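Local atomic coordinates of beta-lactamase (Serratia marcescens, PDB entry 5X5G), a protein that probably hydrolyses beta-lactam antibiotics to substituted beta-amino acids, as a class A serine beta-lactamase that confers antibiotic resistance. Residues A[107-112]-A[193-198]; A[187-192]-A[211-216]; A[143-148]-A[157-162]. One frame throughout, in Å; residues are numbered along the deposited sequence.

How the interactions relate
Following the chain from its N terminus, residues 107-112 come first, at the end of helix 100-109. Interaction 1 joins them to 193-198, far along the chain, and closes a large, mainly helical loop. Nested within that loop is interaction 3, where 143-148 and 157-162 pinch off a short excursion beside the bound inhibitor. Interaction 2 starts before interaction 1 has closed: helix segment 187-192 packs against edge strand segment 211-216, so the two cross. They touch directly, through Ser109 to Thr191 and Thr197 to Thr216, and fasten the helical part to the five-stranded sheet. Interaction 3 lies apart, its centre about 19 Å from that of interaction 1.

Interaction 1 (A[107-112]-A[193-198]); sequences TVSHSD and IETTTG. With OP0 ((2S,5R)-N-(2-aminoethoxy)-1-formyl-5-[(sulfooxy)amino]piperidine-2-carboxamide), chain F; SO4 (sulfate ion), chain C.
The Ser-Asp-Asn element of a class A beta-lactamase begins at Ser111, just past the end of helix 100-109, and here Ser109 and His110 lead into it against the loop 193-198. One backbone bond ties the two together: Thr196 N donates to Ser109 O at 3.1 Å, nearly straight at 166°. The CA of Thr195 also touches that oxygen, while Thr195 OG1 turns to His214 O on the neighbouring strand and Ser109 OG to Thr191 O.

Thr196 OG1 sits over one face of the His110 imidazole, 3.1 Å above its plane and displaced toward the rim, nearest to CD2. The Thr196 chi1 of 57° puts the hydroxyl between the backbone N and the carbonyl carbon, leaving CG2 near NE2. A water bonded to Thr196 OG1 at 2.8 Å also accepts a weak bond from His110 NE2. Asp89 of the second subunit packs against His110, so this edge of the contact lies near the dimer interface.

Two further waters bridge the segments. One donates to Val108 O and lies 2.6 Å from Thr197 OG1, which is also bonded to Thr216 OG1; the other donates to both Ser109 OG and Glu194 OE1.

Gly198 N donates to a sulfate ion, probably from the crystallisation liquor, that also binds Lys76 and Lys88 of the second subunit. Toward the inhibitor pocket, Thr197 CB comes within 3.6 Å of the inhibitor's sulfate oxygen O12. Ser111 is bonded to Lys215 NZ as well, and its OG donates to the inhibitor's O11 at 2.7 Å.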
loop_
_atom_site.group_PDB
_atom_site.type_symbol
_atom_site.label_atom_id
_atom_site.label_comp_id
_atom_site.label_asym_id
_atom_site.label_seq_id
_atom_site.Cartn_x
_atom_site.Cartn_y
_atom_site.Cartn_z
ATOM N N THR A 107 5.669 -1.595 -11.873
ATOM C CA THR A 107 6.370 -0.476 -11.219
ATOM C C THR A 107 5.934 0.879 -11.766
ATOM O O THR A 107 5.694 1.816 -10.984
ATOM C CB THR A 107 7.910 -0.645 -11.272
ATOM O OG1 THR A 107 8.290 -1.849 -10.578
ATOM C CG2 THR A 107 8.619 0.477 -10.566
ATOM N N VAL A 108 5.902 1.017 -13.104
ATOM C CA VAL A 108 5.585 2.311 -13.702
ATOM C C VAL A 108 4.065 2.529 -13.788
ATOM O O VAL A 108 3.563 3.567 -13.302
ATOM C CB VAL A 108 6.228 2.456 -15.104
ATOM C CG1 VAL A 108 5.758 3.706 -15.796
ATOM C CG2 VAL A 108 7.726 2.453 -14.969
ATOM N N SER A 109 3.343 1.594 -14.428
ATOM C CA SER A 109 1.910 1.814 -14.743
ATOM C C SER A 109 1.018 1.715 -13.473
ATOM O O SER A 109 0.007 2.409 -13.384
ATOM C CB SER A 109 1.374 0.841 -15.808
ATOM O OG SER A 109 2.109 0.960 -17.004
ATOM N N HIS A 110 1.379 0.822 -12.565
ATOM C CA HIS A 110 0.638 0.616 -11.316
ATOM C C HIS A 110 1.377 1.041 -10.030
ATOM O O HIS A 110 0.835 0.858 -8.912
ATOM C CB HIS A 110 0.202 -0.832 -11.212
ATOM C CG HIS A 110 -0.863 -1.198 -12.187
ATOM N ND1 HIS A 110 -0.576 -1.531 -13.495
ATOM C CD2 HIS A 110 -2.211 -1.260 -12.060
ATOM C CE1 HIS A 110 -1.705 -1.802 -14.130
ATOM N NE2 HIS A 110 -2.716 -1.621 -13.288
ATOM N N SER A 111 2.489 1.743 -10.207
ATOM C CA SER A 111 3.288 2.328 -9.109
ATOM C C SER A 111 3.725 1.347 -8.031
ATOM O O SER A 111 3.704 1.679 -6.836
ATOM C CB SER A 111 2.528 3.513 -8.476
ATOM O OG SER A 111 3.431 4.534 -8.122
ATOM N N ASP A 112 4.084 0.118 -8.412
ATOM C CA ASP A 112 4.429 -0.852 -7.404
ATOM C C ASP A 112 5.677 -0.442 -6.624
ATOM O O ASP A 112 6.764 -0.213 -7.216
ATOM C CB ASP A 112 4.576 -2.243 -8.002
ATOM C CG ASP A 112 4.518 -3.321 -6.959
ATOM O OD1 ASP A 112 5.516 -3.490 -6.270
ATOM O OD2 ASP A 112 3.499 -4.036 -6.860
ATOM N N ILE A 193 1.658 5.379 -20.990
ATOM C CA ILE A 193 0.317 5.627 -21.482
ATOM C C ILE A 193 -0.656 4.692 -20.790
ATOM O O ILE A 193 -1.795 5.075 -20.494
ATOM C CB ILE A 193 0.223 5.430 -23.012
ATOM C CG1 ILE A 193 1.091 6.484 -23.727
ATOM C CG2 ILE A 193 -1.214 5.585 -23.455
ATOM C CD1 ILE A 193 1.213 6.295 -25.238
ATOM N N GLU A 194 -0.192 3.476 -20.513
ATOM C CA GLU A 194 -1.013 2.446 -19.905
ATOM C C GLU A 194 -1.157 2.670 -18.408
ATOM O O GLU A 194 -1.806 1.902 -17.740
ATOM C CB GLU A 194 -0.386 1.071 -20.135
ATOM C CG GLU A 194 -0.628 0.438 -21.507
ATOM C CD GLU A 194 0.413 -0.631 -21.881
ATOM O OE1 GLU A 194 1.291 -1.004 -21.052
ATOM O OE2 GLU A 194 0.406 -1.054 -23.056
ATOM N N THR A 195 -0.449 3.660 -17.870
ATOM C CA THR A 195 -0.594 4.029 -16.477
ATOM C C THR A 195 -2.053 4.161 -16.078
ATOM O O THR A 195 -2.858 4.752 -16.791
ATOM C CB THR A 195 0.200 5.315 -16.199
ATOM O OG1 THR A 195 1.591 4.997 -16.295
ATOM C CG2 THR A 195 -0.092 5.853 -14.826
ATOM N N THR A 196 -2.401 3.537 -14.966
ATOM C CA THR A 196 -3.789 3.564 -14.469
ATOM C C THR A 196 -4.012 4.464 -13.260
ATOM O O THR A 196 -5.146 4.858 -12.967
ATOM C CB THR A 196 -4.268 2.146 -14.122
ATOM O OG1 THR A 196 -3.391 1.559 -13.158
ATOM C CG2 THR A 196 -4.271 1.295 -15.387
ATOM N N THR A 197 -2.928 4.805 -12.565
ATOM C CA THR A 197 -3.008 5.666 -11.390
ATOM C C THR A 197 -3.328 7.101 -11.791
ATOM O O THR A 197 -3.262 7.470 -12.963
ATOM C CB THR A 197 -1.703 5.656 -10.577
ATOM O OG1 THR A 197 -0.626 6.073 -11.419
ATOM C CG2 THR A 197 -1.419 4.282 -10.017
ATOM N N GLY A 198 -3.811 7.855 -10.806
ATOM C CA GLY A 198 -4.150 9.251 -10.943
ATOM C C GLY A 198 -4.922 9.701 -12.140
ATOM O O GLY A 198 -4.526 10.640 -12.817
HETATM C C1 OP0 F . 4.117 6.564 -5.006
HETATM O O8 OP0 F . 4.099 7.795 -4.934
HETATM N N14 OP0 F . 3.673 5.821 -4.102
HETATM C C2 OP0 F . 3.156 6.326 -2.844
HETATM C C3 OP0 F . 3.882 5.652 -1.736
HETATM N N15 OP0 F . 3.199 5.495 -0.612
HETATM O O9 OP0 F . 5.079 5.348 -1.912
HETATM C C7 OP0 F . 3.445 4.430 -4.343
HETATM C C6 OP0 F . 1.962 4.279 -4.557
HETATM C C5 OP0 F . 1.254 4.684 -3.265
HETATM C C4 OP0 F . 1.645 6.102 -2.831
HETATM N N16 OP0 F . 1.518 4.980 -5.802
HETATM S S17 OP0 F . 0.923 7.081 -6.765
HETATM O O10 OP0 F . 0.973 6.174 -5.570
HETATM O O13 OP0 F . 0.653 8.449 -6.475
HETATM O O12 OP0 F . -0.208 6.612 -7.499
HETATM O O11 OP0 F . 2.329 6.928 -7.527
HETATM N N21 OP0 F . 6.232 6.297 2.600
HETATM C C22 OP0 F . 5.274 6.792 1.577
HETATM C C23 OP0 F . 3.937 6.048 1.569
HETATM O O24 OP0 F . 3.849 5.119 0.489
HETATM S S SO4 C . -5.152 8.511 -7.575
HETATM O O1 SO4 C . -4.796 9.816 -8.178
HETATM O O2 SO4 C . -4.164 7.473 -8.011
HETATM O O3 SO4 C . -5.202 8.713 -6.098
HETATM O O4 SO4 C . -6.515 8.107 -8.019
HETATM O O HOH W 1 1.809 5.634 -12.200
HETATM O O HOH W 2 1.810 -1.467 -18.442
HETATM O O HOH W 3 -5.383 -0.327 -12.449
#

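Interaction 2 (A[187-192]-A[211-216]); sequences FLLNTM and VVAHKT. With OP0 ((2S,5R)-N-(2-aminoethoxy)-1-formyl-5-[(sulfooxy)amino]piperidine-2-carboxamide), chain F.
With chi1 at -67°, Met192 sets its CG beside the backbone N, and the bend at chi3 then brings CE to 4.0 Å from Ala213 O. Leu189, one turn of helix earlier, has CG anti to the backbone N (chi1 -178°), which lets the branch CD1 reach the methyl of Ala213 at 3.6 Å. The backbone position of Met192 places its CB 3.9 Å from the same Ala213 CB. That methyl thus meets two residues of the helix, and its small size allows the strand to lie close: the short axes approach to 7.0 Å as helix and strand cross not far from perpendicular.

The polar link is made by backbone atoms. His214 N donates to Met192 O at 2.9 Å, and the bond is nearly straight at the hydrogen, although the donor stands well above the carbonyl plane, 61° out of it. The same oxygen lies near CA of Ala213. His214 sends its CB away from the helix, and ND1 of its ring is bonded to Asp232 OD1 on the adjacent strand.

The next residue, Lys215, opens the Lys-Thr-Gly motif of serine beta-lactamases. Lys215 NZ donates to Thr216 O at 2.8 Å and is also bonded to Ser111 OG. Thr216 OG1, bonded to Thr197 OG1, lies 3.0 Å from both O11 and O12 of the inhibitor's sulfate; these two bonds are weak and not settled.

Chemically, an apolar pair of contacts and one carbonyl bond moor the edge strand to the end of the helix, while Lys215 and Thr216 extend beyond it to the inhibitor's sulfate.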
loop_
_atom_site.group_PDB
_atom_site.type_symbol
_atom_site.label_atom_id
_atom_site.label_comp_id
_atom_site.label_asym_id
_atom_site.label_seq_id
_atom_site.Cartn_x
_atom_site.Cartn_y
_atom_site.Cartn_z
ATOM N N PHE A 187 8.695 0.658 -25.502
ATOM C CA PHE A 187 8.191 -0.061 -24.339
ATOM C C PHE A 187 7.897 0.901 -23.136
ATOM O O PHE A 187 6.820 0.813 -22.518
ATOM C CB PHE A 187 9.165 -1.169 -23.937
ATOM C CG PHE A 187 8.832 -1.822 -22.635
ATOM C CD1 PHE A 187 7.870 -2.802 -22.562
ATOM C CD2 PHE A 187 9.519 -1.506 -21.497
ATOM C CE1 PHE A 187 7.516 -3.365 -21.345
ATOM C CE2 PHE A 187 9.201 -2.098 -20.282
ATOM C CZ PHE A 187 8.209 -3.019 -20.200
ATOM N N LEU A 188 8.828 1.767 -22.783
ATOM C CA LEU A 188 8.572 2.673 -21.641
ATOM C C LEU A 188 7.407 3.620 -21.990
ATOM O O LEU A 188 6.510 3.905 -21.160
ATOM C CB LEU A 188 9.822 3.476 -21.278
ATOM C CG LEU A 188 9.717 4.367 -20.030
ATOM C CD1 LEU A 188 9.185 3.551 -18.865
ATOM C CD2 LEU A 188 11.018 4.999 -19.660
ATOM N N LEU A 189 7.385 4.107 -23.230
ATOM C CA LEU A 189 6.318 5.031 -23.621
ATOM C C LEU A 189 4.959 4.386 -23.506
ATOM O O LEU A 189 4.044 4.943 -22.893
ATOM C CB LEU A 189 6.529 5.597 -25.032
ATOM C CG LEU A 189 5.486 6.622 -25.512
ATOM C CD1 LEU A 189 5.286 7.770 -24.538
ATOM C CD2 LEU A 189 5.931 7.163 -26.875
ATOM N N ASN A 190 4.823 3.186 -24.042
ATOM C CA ASN A 190 3.551 2.460 -23.939
ATOM C C ASN A 190 3.175 2.325 -22.474
ATOM O O ASN A 190 2.013 2.447 -22.099
ATOM C CB ASN A 190 3.653 1.065 -24.554
ATOM C CG ASN A 190 3.605 1.079 -26.069
ATOM O OD1 ASN A 190 2.919 1.890 -26.662
ATOM N ND2 ASN A 190 4.401 0.212 -26.692
ATOM N N THR A 191 4.149 1.912 -21.690
ATOM C CA THR A 191 3.924 1.634 -20.269
ATOM C C THR A 191 3.365 2.913 -19.563
ATOM O O THR A 191 2.417 2.854 -18.773
ATOM C CB THR A 191 5.272 1.178 -19.661
ATOM O OG1 THR A 191 5.655 -0.100 -20.239
ATOM C CG2 THR A 191 5.169 1.037 -18.203
ATOM N N MET A 192 3.922 4.076 -19.908
ATOM C CA MET A 192 3.463 5.346 -19.347
ATOM C C MET A 192 2.058 5.789 -19.776
ATOM O O MET A 192 1.317 6.425 -18.989
ATOM C CB MET A 192 4.498 6.433 -19.659
ATOM C CG MET A 192 5.793 6.174 -18.933
ATOM S SD MET A 192 7.053 7.340 -19.384
ATOM C CE MET A 192 6.414 8.839 -18.639
ATOM N N VAL A 211 -4.206 11.324 -25.201
ATOM C CA VAL A 211 -3.048 10.515 -24.832
ATOM C C VAL A 211 -2.182 11.271 -23.806
ATOM O O VAL A 211 -1.619 12.337 -24.092
ATOM C CB VAL A 211 -2.165 10.143 -26.042
ATOM C CG1 VAL A 211 -0.984 9.266 -25.640
ATOM C CG2 VAL A 211 -2.980 9.491 -27.150
ATOM N N VAL A 212 -2.035 10.658 -22.637
ATOM C CA VAL A 212 -1.204 11.179 -21.558
ATOM C C VAL A 212 -0.278 10.069 -21.085
ATOM O O VAL A 212 -0.716 9.045 -20.589
ATOM C CB VAL A 212 -2.079 11.726 -20.408
ATOM C CG1 VAL A 212 -1.181 12.318 -19.331
ATOM C CG2 VAL A 212 -3.080 12.751 -20.939
ATOM N N ALA A 213 0.962 10.145 -21.499
ATOM C CA ALA A 213 1.954 9.210 -21.020
ATOM C C ALA A 213 2.529 9.801 -19.708
ATOM O O ALA A 213 3.158 10.874 -19.745
ATOM C CB ALA A 213 3.042 9.091 -22.077
ATOM N N HIS A 214 2.250 9.187 -18.564
ATOM C CA HIS A 214 2.555 9.819 -17.302
ATOM C C HIS A 214 2.946 8.902 -16.151
ATOM O O HIS A 214 2.717 7.676 -16.179
ATOM C CB HIS A 214 1.395 10.710 -16.907
ATOM C CG HIS A 214 0.187 9.969 -16.435
ATOM N ND1 HIS A 214 -0.293 10.085 -15.145
ATOM C CD2 HIS A 214 -0.680 9.159 -17.090
ATOM C CE1 HIS A 214 -1.377 9.330 -15.015
ATOM N NE2 HIS A 214 -1.659 8.792 -16.188
ATOM N N LYS A 215 3.372 9.546 -15.063
ATOM C CA LYS A 215 3.712 8.858 -13.828
ATOM C C LYS A 215 3.342 9.713 -12.630
ATOM O O LYS A 215 3.801 10.866 -12.488
ATOM C CB LYS A 215 5.220 8.497 -13.783
ATOM C CG LYS A 215 5.649 7.821 -12.476
ATOM C CD LYS A 215 5.346 6.319 -12.470
ATOM C CE LYS A 215 5.152 5.667 -11.096
ATOM N NZ LYS A 215 3.917 6.148 -10.444
ATOM N N THR A 216 2.575 9.107 -11.733
ATOM C CA THR A 216 2.103 9.781 -10.560
ATOM C C THR A 216 3.094 9.660 -9.417
ATOM O O THR A 216 3.988 8.798 -9.415
ATOM C CB THR A 216 0.757 9.194 -10.101
ATOM O OG1 THR A 216 0.852 7.782 -10.016
ATOM C CG2 THR A 216 -0.330 9.545 -11.081
HETATM C C1 OP0 F . 4.117 6.564 -5.006
HETATM O O8 OP0 F . 4.099 7.795 -4.934
HETATM N N14 OP0 F . 3.673 5.821 -4.102
HETATM C C2 OP0 F . 3.156 6.326 -2.844
HETATM C C3 OP0 F . 3.882 5.652 -1.736
HETATM N N15 OP0 F . 3.199 5.495 -0.612
HETATM O O9 OP0 F . 5.079 5.348 -1.912
HETATM C C7 OP0 F . 3.445 4.430 -4.343
HETATM C C6 OP0 F . 1.962 4.279 -4.557
HETATM C C5 OP0 F . 1.254 4.684 -3.265
HETATM C C4 OP0 F . 1.645 6.102 -2.831
HETATM N N16 OP0 F . 1.518 4.980 -5.802
HETATM S S17 OP0 F . 0.923 7.081 -6.765
HETATM O O10 OP0 F . 0.973 6.174 -5.570
HETATM O O13 OP0 F . 0.653 8.449 -6.475
HETATM O O12 OP0 F . -0.208 6.612 -7.499
HETATM O O11 OP0 F . 2.329 6.928 -7.527
HETATM N N21 OP0 F . 6.232 6.297 2.600
HETATM C C22 OP0 F . 5.274 6.792 1.577
HETATM C C23 OP0 F . 3.937 6.048 1.569
HETATM O O24 OP0 F . 3.849 5.119 0.489
#

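Interaction 3 (A[143-148]-A[157-162]); sequences IKATEE and QYTNWT. With OP0 ((2S,5R)-N-(2-aminoethoxy)-1-formyl-5-[(sulfooxy)amino]piperidine-2-carboxamide), chain F.
Asn160 lays its carboxamide alongside the backbone of Lys144 and Ala145 and is held at both of its polar atoms. OD1 takes two N-H groups: Lys144 N at 2.8 Å, almost in line with the C=O bond, and Ala145 N at 3.0 Å from a tilted direction, 120° at the oxygen. The other branch, ND2, donates to Ala145 O at 3.0 Å, an acceptor lying close to the amide plane. Three bonds therefore fix the rotation of this buried amide. A chi1 of -71° sets CG beside the backbone N of Asn160 and so carries the amide to Lys144 and Ala145.

Next to the amide, Thr159 leans on the same strip of chain. Lys144 CG comes to 3.4 Å from Thr159 O, and Thr159 OG1 is 3.9 Å from the methyl of Ala145, while that hydroxyl is bonded to Val156 O. The Ala145 methyl also packs on Asn160 ND2.

By sequence position the two segments are probably the neck of the omega loop of class A beta-lactamases, where many relatives have an arginine-aspartate salt bridge; here a neutral amide closes it through backbone groups. Glu147, at the start of the loop's helix, probably matches the conserved omega-loop glutamate. Its OE1 lies 3.0 Å from the inhibitor's O9 and is bonded to His151.

Around this closure, Tyr49 of helix 49-63 reaches Ala145 O with its OH and packs on Asn160. Asp117 OD1 of helix 113-123 accepts a bond from Glu147 N, and strand 161-162, which follows Asn160 directly, runs antiparallel between strands 43-44 and 141-142.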
loop_
_atom_site.group_PDB
_atom_site.type_symbol
_atom_site.label_atom_id
_atom_site.label_comp_id
_atom_site.label_asym_id
_atom_site.label_seq_id
_atom_site.Cartn_x
_atom_site.Cartn_y
_atom_site.Cartn_z
ATOM N N ILE A 143 18.388 11.620 -6.359
ATOM C CA ILE A 143 17.800 10.304 -6.098
ATOM C C ILE A 143 18.656 9.640 -5.040
ATOM O O ILE A 143 19.811 9.259 -5.294
ATOM C CB ILE A 143 17.676 9.481 -7.371
ATOM C CG1 ILE A 143 16.661 10.170 -8.317
ATOM C CG2 ILE A 143 17.374 8.027 -7.050
ATOM C CD1 ILE A 143 16.603 9.649 -9.731
ATOM N N LYS A 144 18.091 9.540 -3.837
ATOM C CA LYS A 144 18.855 9.117 -2.684
ATOM C C LYS A 144 18.283 7.939 -1.908
ATOM O O LYS A 144 18.969 7.381 -1.052
ATOM C CB LYS A 144 19.070 10.299 -1.746
ATOM C CG LYS A 144 19.822 11.453 -2.357
ATOM C CD LYS A 144 21.301 11.151 -2.625
ATOM C CE LYS A 144 21.917 12.290 -3.421
ATOM N NZ LYS A 144 23.374 12.105 -3.628
ATOM N N ALA A 145 17.008 7.643 -2.072
ATOM C CA ALA A 145 16.350 6.725 -1.137
ATOM C C ALA A 145 15.376 5.789 -1.868
ATOM O O ALA A 145 14.637 6.222 -2.764
ATOM C CB ALA A 145 15.618 7.473 -0.034
ATOM N N THR A 146 15.403 4.514 -1.474
ATOM C CA THR A 146 14.504 3.489 -2.005
ATOM C C THR A 146 13.145 3.693 -1.375
ATOM O O THR A 146 12.985 4.479 -0.426
ATOM C CB THR A 146 14.960 2.054 -1.644
ATOM O OG1 THR A 146 15.010 1.930 -0.209
ATOM C CG2 THR A 146 16.322 1.734 -2.238
ATOM N N GLU A 147 12.147 2.992 -1.890
ATOM C CA GLU A 147 10.843 3.047 -1.274
ATOM C C GLU A 147 10.919 2.543 0.177
ATOM O O GLU A 147 10.334 3.134 1.048
ATOM C CB GLU A 147 9.779 2.269 -2.073
ATOM C CG GLU A 147 9.340 3.003 -3.339
ATOM C CD GLU A 147 8.438 4.190 -3.059
ATOM O OE1 GLU A 147 7.877 4.324 -1.917
ATOM O OE2 GLU A 147 8.319 5.015 -3.991
ATOM N N GLU A 148 11.621 1.462 0.438
ATOM C CA GLU A 148 11.745 0.989 1.801
ATOM C C GLU A 148 12.353 2.052 2.739
ATOM O O GLU A 148 11.950 2.179 3.886
ATOM C CB GLU A 148 12.624 -0.249 1.825
ATOM C CG GLU A 148 12.924 -0.768 3.225
ATOM C CD GLU A 148 13.651 -2.104 3.200
ATOM O OE1 GLU A 148 14.214 -2.455 2.142
ATOM O OE2 GLU A 148 13.670 -2.798 4.237
ATOM N N GLN A 157 11.677 11.366 2.300
ATOM C CA GLN A 157 11.108 11.674 0.972
ATOM C C GLN A 157 11.689 12.943 0.379
ATOM O O GLN A 157 11.913 13.008 -0.826
ATOM C CB GLN A 157 9.589 11.763 1.016
ATOM C CG GLN A 157 9.066 12.826 1.949
ATOM C CD GLN A 157 7.581 12.706 2.163
ATOM O OE1 GLN A 157 6.791 12.755 1.194
ATOM N NE2 GLN A 157 7.157 12.621 3.445
ATOM N N TYR A 158 12.062 13.898 1.237
ATOM C CA TYR A 158 12.593 15.180 0.765
ATOM C C TYR A 158 14.011 15.031 0.202
ATOM O O TYR A 158 14.438 15.879 -0.548
ATOM C CB TYR A 158 12.520 16.264 1.842
ATOM C CG TYR A 158 11.091 16.632 2.251
ATOM C CD1 TYR A 158 10.346 17.555 1.537
ATOM C CD2 TYR A 158 10.518 16.096 3.402
ATOM C CE1 TYR A 158 9.073 17.926 1.930
ATOM C CE2 TYR A 158 9.237 16.439 3.792
ATOM C CZ TYR A 158 8.511 17.339 3.051
ATOM O OH TYR A 158 7.262 17.697 3.479
ATOM N N THR A 159 14.669 13.884 0.403
ATOM C CA THR A 159 16.007 13.651 -0.202
ATOM C C THR A 159 15.933 13.186 -1.644
ATOM O O THR A 159 16.910 13.267 -2.375
ATOM C CB THR A 159 16.842 12.626 0.590
ATOM O OG1 THR A 159 16.230 11.320 0.514
ATOM C CG2 THR A 159 16.950 13.052 2.044
ATOM N N ASN A 160 14.784 12.635 -2.023
ATOM C CA ASN A 160 14.437 12.367 -3.430
ATOM C C ASN A 160 13.689 13.537 -4.048
ATOM O O ASN A 160 12.462 13.548 -3.998
ATOM C CB ASN A 160 13.493 11.143 -3.496
ATOM C CG ASN A 160 14.189 9.852 -3.186
ATOM O OD1 ASN A 160 15.356 9.668 -3.509
ATOM N ND2 ASN A 160 13.451 8.922 -2.614
ATOM N N TRP A 161 14.406 14.589 -4.464
ATOM C CA TRP A 161 13.779 15.878 -4.806
ATOM C C TRP A 161 14.103 16.257 -6.230
ATOM O O TRP A 161 15.085 15.812 -6.806
ATOM C CB TRP A 161 14.245 17.030 -3.880
ATOM C CG TRP A 161 15.769 17.228 -3.791
ATOM C CD1 TRP A 161 16.589 16.829 -2.754
ATOM C CD2 TRP A 161 16.603 17.983 -4.693
ATOM N NE1 TRP A 161 17.897 17.266 -2.978
ATOM C CE2 TRP A 161 17.932 17.957 -4.167
ATOM C CE3 TRP A 161 16.364 18.676 -5.899
ATOM C CZ2 TRP A 161 19.025 18.527 -4.846
ATOM C CZ3 TRP A 161 17.456 19.295 -6.549
ATOM C CH2 TRP A 161 18.769 19.203 -6.015
ATOM N N THR A 162 13.358 17.223 -6.729
ATOM C CA THR A 162 13.551 17.697 -8.101
ATOM C C THR A 162 13.049 19.120 -8.201
ATOM O O THR A 162 12.114 19.511 -7.482
ATOM C CB THR A 162 12.749 16.827 -9.134
ATOM O OG1 THR A 162 13.089 17.227 -10.460
ATOM C CG2 THR A 162 11.238 16.988 -8.972
HETATM C C1 OP0 F . 4.117 6.564 -5.006
HETATM O O8 OP0 F . 4.099 7.795 -4.934
HETATM N N14 OP0 F . 3.673 5.821 -4.102
HETATM C C2 OP0 F . 3.156 6.326 -2.844
HETATM C C3 OP0 F . 3.882 5.652 -1.736
HETATM N N15 OP0 F . 3.199 5.495 -0.612
HETATM O O9 OP0 F . 5.079 5.348 -1.912
HETATM C C7 OP0 F . 3.445 4.430 -4.343
HETATM C C6 OP0 F . 1.962 4.279 -4.557
HETATM C C5 OP0 F . 1.254 4.684 -3.265
HETATM C C4 OP0 F . 1.645 6.102 -2.831
HETATM N N16 OP0 F . 1.518 4.980 -5.802
HETATM S S17 OP0 F . 0.923 7.081 -6.765
HETATM O O10 OP0 F . 0.973 6.174 -5.570
HETATM O O13 OP0 F . 0.653 8.449 -6.475
HETATM O O12 OP0 F . -0.208 6.612 -7.499
HETATM O O11 OP0 F . 2.329 6.928 -7.527
HETATM N N21 OP0 F . 6.232 6.297 2.600
HETATM C C22 OP0 F . 5.274 6.792 1.577
HETATM C C23 OP0 F . 3.937 6.048 1.569
HETATM O O24 OP0 F . 3.849 5.119 0.489
#